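Local coordinates for protein CurF (Lyngbya majuscula, PDB 2Q35) that probably catalyses a decarboxylation step of polyketide chain beta-branching, through the crotonase-family ECH2 domain of CurF, at residues E67-K72 and V228-P233; P92-M97 and Q186-K191; T125-M128 and P134-A137. The protein carries 1 engineered substitution. One frame throughout, in Å; residues are numbered along the deposited sequence.

Contact 1: residues E67-K72 and V228-P233. Engineered in segment 67-72: F68 (natural residue Tyr).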
# COMPACT_ATOMS: atom_id res chain seq x y z
N GLU A 67 -13.15 -3.15 -32.85
CA GLU A 67 -14.18 -3.80 -33.69
C GLU A 67 -15.16 -4.58 -32.80
O GLU A 67 -16.38 -4.53 -33.02
CB GLU A 67 -13.55 -4.76 -34.72
CG GLU A 67 -12.46 -4.15 -35.62
CD GLU A 67 -13.00 -3.39 -36.84
OE1 GLU A 67 -14.22 -3.43 -37.13
OE2 GLU A 67 -12.16 -2.75 -37.51
N PHE A 68 -14.61 -5.26 -31.80
CA PHE A 68 -15.38 -6.02 -30.81
C PHE A 68 -16.30 -5.10 -30.02
O PHE A 68 -17.47 -5.40 -29.85
CB PHE A 68 -14.44 -6.81 -29.86
CG PHE A 68 -15.16 -7.49 -28.71
CD1 PHE A 68 -15.65 -8.79 -28.86
CD2 PHE A 68 -15.33 -6.84 -27.49
CE1 PHE A 68 -16.31 -9.44 -27.80
CE2 PHE A 68 -16.00 -7.48 -26.43
CZ PHE A 68 -16.49 -8.77 -26.59
N LEU A 69 -15.75 -3.98 -29.56
CA LEU A 69 -16.54 -3.00 -28.80
C LEU A 69 -17.70 -2.42 -29.61
O LEU A 69 -18.80 -2.23 -29.07
CB LEU A 69 -15.66 -1.87 -28.26
CG LEU A 69 -14.59 -2.28 -27.24
CD1 LEU A 69 -13.82 -1.06 -26.82
CD2 LEU A 69 -15.23 -2.95 -26.03
N ILE A 70 -17.46 -2.16 -30.90
CA ILE A 70 -18.53 -1.70 -31.78
C ILE A 70 -19.62 -2.77 -31.91
O ILE A 70 -20.81 -2.45 -31.85
CB ILE A 70 -17.99 -1.25 -33.17
CG1 ILE A 70 -17.10 -0.01 -33.04
CG2 ILE A 70 -19.15 -1.00 -34.16
CD1 ILE A 70 -17.85 1.30 -32.65
N ARG A 71 -19.22 -4.03 -32.05
CA ARG A 71 -20.17 -5.15 -32.08
C ARG A 71 -20.99 -5.18 -30.78
O ARG A 71 -22.20 -5.36 -30.81
CB ARG A 71 -19.44 -6.48 -32.29
CG ARG A 71 -18.92 -6.68 -33.71
CD ARG A 71 -17.78 -7.68 -33.74
NE ARG A 71 -18.25 -9.06 -33.68
CZ ARG A 71 -17.51 -10.10 -33.29
NH1 ARG A 71 -16.25 -9.91 -32.91
NH2 ARG A 71 -18.02 -11.32 -33.28
N LYS A 72 -20.31 -4.97 -29.65
CA LYS A 72 -20.98 -4.93 -28.36
C LYS A 72 -22.03 -3.82 -28.24
O LYS A 72 -23.04 -4.02 -27.56
CB LYS A 72 -19.96 -4.85 -27.22
CG LYS A 72 -20.51 -5.36 -25.88
CD LYS A 72 -19.40 -5.72 -24.89
CE LYS A 72 -18.88 -4.51 -24.13
NZ LYS A 72 -19.89 -4.03 -23.15
N VAL A 228 -24.48 -0.40 -17.49
CA VAL A 228 -25.21 0.87 -17.52
C VAL A 228 -24.41 1.92 -18.30
O VAL A 228 -24.96 2.59 -19.18
CB VAL A 228 -25.50 1.39 -16.10
CG1 VAL A 228 -26.11 2.79 -16.14
CG2 VAL A 228 -26.43 0.44 -15.40
N THR A 229 -23.13 2.06 -17.96
CA THR A 229 -22.35 3.16 -18.55
C THR A 229 -21.94 2.93 -20.00
O THR A 229 -21.73 3.90 -20.75
CB THR A 229 -21.11 3.51 -17.70
OG1 THR A 229 -20.20 2.40 -17.69
CG2 THR A 229 -21.51 3.87 -16.27
N PHE A 230 -21.81 1.66 -20.39
CA PHE A 230 -21.48 1.30 -21.79
C PHE A 230 -22.67 1.56 -22.70
O PHE A 230 -22.50 1.99 -23.86
CB PHE A 230 -21.04 -0.16 -21.89
CG PHE A 230 -20.62 -0.57 -23.28
CD1 PHE A 230 -19.30 -0.40 -23.70
CD2 PHE A 230 -21.52 -1.14 -24.15
CE1 PHE A 230 -18.91 -0.78 -24.98
CE2 PHE A 230 -21.15 -1.53 -25.43
CZ PHE A 230 -19.84 -1.36 -25.85
N ASN A 231 -23.87 1.31 -22.19
CA ASN A 231 -25.07 1.47 -23.00
C ASN A 231 -25.70 2.85 -22.84
O ASN A 231 -26.83 2.99 -22.34
CB ASN A 231 -26.06 0.33 -22.72
CG ASN A 231 -25.50 -1.03 -23.12
OD1 ASN A 231 -25.36 -1.33 -24.32
ND2 ASN A 231 -25.13 -1.85 -22.13
N GLN A 232 -24.93 3.86 -23.24
CA GLN A 232 -25.38 5.24 -23.27
C GLN A 232 -25.18 5.74 -24.69
O GLN A 232 -24.24 5.30 -25.38
CB GLN A 232 -24.61 6.10 -22.27
CG GLN A 232 -24.83 5.72 -20.78
CD GLN A 232 -26.32 5.76 -20.34
OE1 GLN A 232 -27.07 6.70 -20.68
NE2 GLN A 232 -26.73 4.77 -19.55
N PRO A 233 -26.06 6.65 -25.15
CA PRO A 233 -26.11 7.11 -26.54
C PRO A 233 -24.77 7.44 -27.19
O PRO A 233 -24.52 7.02 -28.32
CB PRO A 233 -27.01 8.35 -26.45
CG PRO A 233 -27.96 8.04 -25.32
CD PRO A 233 -27.14 7.25 -24.32

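Contact 2: residues P92-M97 and Q186-K191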
# COMPACT_ATOMS: atom_id res chain seq x y z
N PRO A 92 3.25 -20.37 -9.73
CA PRO A 92 3.47 -18.93 -9.95
C PRO A 92 3.65 -18.54 -11.42
O PRO A 92 4.26 -19.28 -12.21
CB PRO A 92 4.79 -18.64 -9.21
CG PRO A 92 5.17 -19.86 -8.50
CD PRO A 92 4.22 -20.98 -8.81
N ILE A 93 3.09 -17.38 -11.75
CA ILE A 93 3.17 -16.82 -13.09
C ILE A 93 3.88 -15.46 -13.02
O ILE A 93 3.54 -14.62 -12.17
CB ILE A 93 1.76 -16.63 -13.71
CG1 ILE A 93 1.00 -17.95 -13.78
CG2 ILE A 93 1.82 -15.96 -15.13
CD1 ILE A 93 -0.50 -17.70 -14.15
N ILE A 94 4.85 -15.24 -13.92
CA ILE A 94 5.48 -13.93 -14.11
C ILE A 94 5.04 -13.37 -15.47
O ILE A 94 5.24 -14.01 -16.49
CB ILE A 94 7.01 -14.06 -14.12
CG1 ILE A 94 7.52 -14.74 -12.83
CG2 ILE A 94 7.70 -12.69 -14.35
CD1 ILE A 94 9.00 -15.16 -12.83
N ALA A 95 4.43 -12.19 -15.47
CA ALA A 95 3.97 -11.59 -16.73
C ALA A 95 5.10 -10.70 -17.20
O ALA A 95 5.36 -9.66 -16.59
CB ALA A 95 2.75 -10.75 -16.51
N ALA A 96 5.73 -11.11 -18.28
CA ALA A 96 6.85 -10.33 -18.86
C ALA A 96 6.25 -9.44 -19.95
O ALA A 96 6.10 -9.85 -21.10
CB ALA A 96 7.94 -11.26 -19.42
N MET A 97 5.82 -8.25 -19.55
CA MET A 97 5.11 -7.38 -20.45
C MET A 97 6.16 -6.55 -21.21
O MET A 97 6.40 -5.39 -20.89
CB MET A 97 4.10 -6.52 -19.70
CG MET A 97 3.10 -7.35 -18.91
SD MET A 97 1.63 -6.41 -18.39
CE MET A 97 2.39 -4.96 -17.65
N GLN A 186 12.91 -14.20 -16.73
CA GLN A 186 13.50 -15.53 -16.73
C GLN A 186 14.41 -15.72 -15.53
O GLN A 186 14.39 -16.77 -14.89
CB GLN A 186 14.27 -15.79 -18.04
CG GLN A 186 13.34 -15.89 -19.27
CD GLN A 186 14.09 -15.81 -20.59
OE1 GLN A 186 15.24 -15.36 -20.64
NE2 GLN A 186 13.44 -16.21 -21.67
N GLN A 187 15.18 -14.69 -15.22
CA GLN A 187 16.09 -14.75 -14.06
C GLN A 187 15.33 -14.89 -12.76
O GLN A 187 15.71 -15.72 -11.90
CB GLN A 187 17.02 -13.53 -14.03
CG GLN A 187 18.03 -13.57 -15.18
CD GLN A 187 19.00 -12.41 -15.18
OE1 GLN A 187 19.30 -11.81 -14.14
NE2 GLN A 187 19.53 -12.09 -16.37
N LEU A 188 14.24 -14.11 -12.61
CA LEU A 188 13.39 -14.21 -11.43
C LEU A 188 12.77 -15.60 -11.38
O LEU A 188 12.71 -16.21 -10.29
CB LEU A 188 12.31 -13.12 -11.48
CG LEU A 188 11.24 -13.15 -10.37
CD1 LEU A 188 11.83 -13.08 -8.96
CD2 LEU A 188 10.24 -12.02 -10.65
N GLY A 189 12.33 -16.12 -12.53
CA GLY A 189 11.66 -17.44 -12.56
C GLY A 189 12.63 -18.51 -12.07
O GLY A 189 12.26 -19.39 -11.31
N GLN A 190 13.88 -18.43 -12.49
CA GLN A 190 14.85 -19.45 -12.08
C GLN A 190 15.08 -19.40 -10.57
O GLN A 190 15.27 -20.44 -9.94
CB GLN A 190 16.18 -19.27 -12.86
CG GLN A 190 16.03 -19.65 -14.35
CD GLN A 190 15.72 -21.14 -14.62
OE1 GLN A 190 16.00 -22.00 -13.80
NE2 GLN A 190 15.16 -21.42 -15.78
N LYS A 191 15.06 -18.20 -9.98
CA LYS A 191 15.21 -18.09 -8.52
C LYS A 191 14.04 -18.76 -7.83
O LYS A 191 14.22 -19.51 -6.88
CB LYS A 191 15.25 -16.64 -8.07
CG LYS A 191 16.53 -15.94 -8.42
CD LYS A 191 16.43 -14.48 -8.07
CE LYS A 191 17.69 -13.75 -8.55
NZ LYS A 191 17.72 -12.37 -7.98

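Contact 3: residues T125-M128 and P134-A137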
# COMPACT_ATOMS: atom_id res chain seq x y z
N THR A 125 -5.44 1.49 -18.65
CA THR A 125 -6.77 0.93 -18.38
C THR A 125 -7.65 1.93 -19.12
O THR A 125 -8.02 2.97 -18.57
CB THR A 125 -7.13 0.94 -16.87
OG1 THR A 125 -6.83 2.22 -16.29
CG2 THR A 125 -6.37 -0.13 -16.08
N ASN A 126 -7.92 1.64 -20.39
CA ASN A 126 -8.48 2.62 -21.34
C ASN A 126 -10.01 2.67 -21.39
O ASN A 126 -10.59 3.40 -22.18
CB ASN A 126 -7.91 2.42 -22.75
CG ASN A 126 -8.08 1.02 -23.24
OD1 ASN A 126 -8.80 0.21 -22.62
ND2 ASN A 126 -7.44 0.69 -24.37
N PHE A 127 -10.68 1.91 -20.52
CA PHE A 127 -12.13 1.92 -20.51
C PHE A 127 -12.71 3.33 -20.52
O PHE A 127 -13.55 3.66 -21.36
CB PHE A 127 -12.62 1.14 -19.29
CG PHE A 127 -11.89 -0.16 -19.06
CD1 PHE A 127 -12.20 -1.30 -19.81
CD2 PHE A 127 -10.89 -0.24 -18.09
CE1 PHE A 127 -11.54 -2.52 -19.58
CE2 PHE A 127 -10.22 -1.44 -17.87
CZ PHE A 127 -10.55 -2.59 -18.63
N MET A 128 -12.25 4.18 -19.61
CA MET A 128 -12.84 5.52 -19.49
C MET A 128 -12.47 6.45 -20.65
O MET A 128 -13.13 7.49 -20.85
CB MET A 128 -12.52 6.15 -18.14
CG MET A 128 -13.23 5.45 -16.95
SD MET A 128 -14.98 5.88 -16.87
CE MET A 128 -14.90 7.44 -16.01
N PRO A 134 -14.79 0.27 -15.99
CA PRO A 134 -14.03 -0.98 -16.22
C PRO A 134 -14.81 -2.28 -16.05
O PRO A 134 -15.93 -2.30 -15.52
CB PRO A 134 -12.92 -0.91 -15.15
CG PRO A 134 -12.82 0.54 -14.79
CD PRO A 134 -14.22 1.09 -14.89
N VAL A 135 -14.20 -3.36 -16.55
CA VAL A 135 -14.60 -4.74 -16.27
C VAL A 135 -13.36 -5.53 -15.86
O VAL A 135 -12.22 -5.09 -16.05
CB VAL A 135 -15.27 -5.42 -17.51
CG1 VAL A 135 -16.57 -4.75 -17.81
CG2 VAL A 135 -14.35 -5.35 -18.73
N GLY A 136 -13.58 -6.69 -15.27
CA GLY A 136 -12.45 -7.58 -14.96
C GLY A 136 -11.88 -7.45 -13.57
O GLY A 136 -10.81 -8.01 -13.29
N ALA A 137 -12.63 -6.81 -12.66
CA ALA A 137 -12.15 -6.49 -11.31
C ALA A 137 -10.93 -5.58 -11.43
O ALA A 137 -9.91 -5.76 -10.73
CB ALA A 137 -11.81 -7.77 -10.50

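Contact 1: residues E67-K72 and V228-P233
K72 NZ is shared by a ring of the other segment and an imidazole nearby. It lies over the centre of the F230 ring, 3.4 Å from the centroid and 9° off the ring normal. This is a cation-pi contact. The same nitrogen is hydrogen-bonded to H226 NE2, one turn before F230 on helix 197-230. K72 CE follows NZ over the ring and makes a CH-pi contact, 3.8 Å from the F230 centroid. The lysine chain leaves helix 66-73 with CG anti to the backbone N, then bends at chi3 and chi4 (84° and 71°). These bends fold its end back over the ring.

The ring edge has a different partner. L69 O lies in the F230 plane, 3.5 Å from F230 CZ, near the weakly positive rim. L69 CD2 adds a loose apolar touch, 4.4 Å from F230 CE1. F132 meets the F230 ring edge-to-face, and I239 of helix 235-240 packs on both L69 and F230.

Residues 231-233 are loop. Q232 NE2 bonds back to V228 O at 2.8 Å, above the carbonyl plane.

K72 stands one turn after the engineered F68. A glycerol, probably from the crystallisation liquor, lies about 3 Å from its side chain, consistent with a pocket here. With F230 under NZ and H226 bonded to it, the lysine nitrogen is restricted in where it can sit.

Contact 2: residues P92-M97 and Q186-K191
I94 meets L188 and G189 where a helix packs on the parallel part of the core sheet, as in the crotonase fold. I94 belongs to strand 93-97, flanked by strands 50-54 and 114-118. L188 and G189 belong to helix 178-192. No hydrogen bond joins the two segments.

The apolar contact is carried by one methyl. I94 CG1 is anti to the carbonyl carbon (chi1 -56°), and chi2 extends the branch (170°) to carry CD1 to the helix. There it meets the L188 side chain, with I94 CD1 3.9 Å from L188 CG. L188 CB and CD2 are only slightly farther from the same methyl. F114 of the neighbouring strand 114-118 touches both I94 and L188. A185, one turn earlier on the helix, packs on I94 and on A96, whose CB also faces the helix.

Polar bonds are made around the contact. I94 is tied by its backbone to V51 and L53 of strand 50-54. Q186 and Q190 start out away from the strand. Q186 bonds to Q15, and Q190 to G10 O and N11. The third subunit adds packing, with its E153 on L188 and its Y156 on P92.

The remaining contact is side chain against backbone. G189 has no side chain, and I94 CD1 rests on the bare main chain, 3.5 Å from both G189 N and G189 CA.

Contact 3: residues T125-M128 and P134-A137
F127 lays one face of its ring against P134 and V135, across a short connection in the chain. F127 CB starts the contact, 4.0 Å from P134 CA. Its first torsion puts CG beside the backbone N (chi1 -44°), which turns the ring toward the 134-137 segment. CG comes closer, with F127 CG 3.6 Å from P134 CA. The ring then divides its partners. In its CD2-CE2 half, F127 CD2 lies 3.6 Å from P134 CB, and F127 CE2 lies 3.9 Å from the same carbon. In the other half, F127 CE1 approaches a methyl, V135 CG2, at 4.1 Å. At the tip, F127 CZ is 4.0 Å from V135 O.

The proline is therefore laid over the ring face, offset toward the rim. P134 CA makes a CH-pi contact, 3.9 Å from the F127 centroid and 21° off the ring normal. V135 N lies over the same face, also toward the rim. It is buried by the contact, with no hydrogen-bond partner in the model.

The carbonyls of V135 and G136 accept bonds from T138 OG1 and Y111 OH. A glycerol, probably from the crystallisation liquor, is bound about 4 Å from the F127 side chain, which is consistent with a pocket.

The contact closes the connection between helix 127-130 and helix 138-146, where A137 is the N-cap residue. T138 touches the F127 side chain. P134 leans on E222 and V135 on H226, both of helix 197-230, while P134 also meets I155 of helix 148-157. L203 of the second subunit packs on M128 and P134.

Overall arrangement
The three contacts are concentric along the chain and none cross. Contact 1 opens first, at helix 66-73, and closes last, at the end of helix 197-230. Within its span, contact 2 joins core strand 93-97 to helix 178-192. Contact 3 is innermost, a short closure between 125-128 and 134-137. Contacts 1 and 3 lie on the same side of the chain's centre, their own centres about 13 Å apart. H226 touches side chains of both, and both border the second subunit. Contact 2 is on the other side, its centre about 36 Å from that of contact 1, and it borders the third subunit.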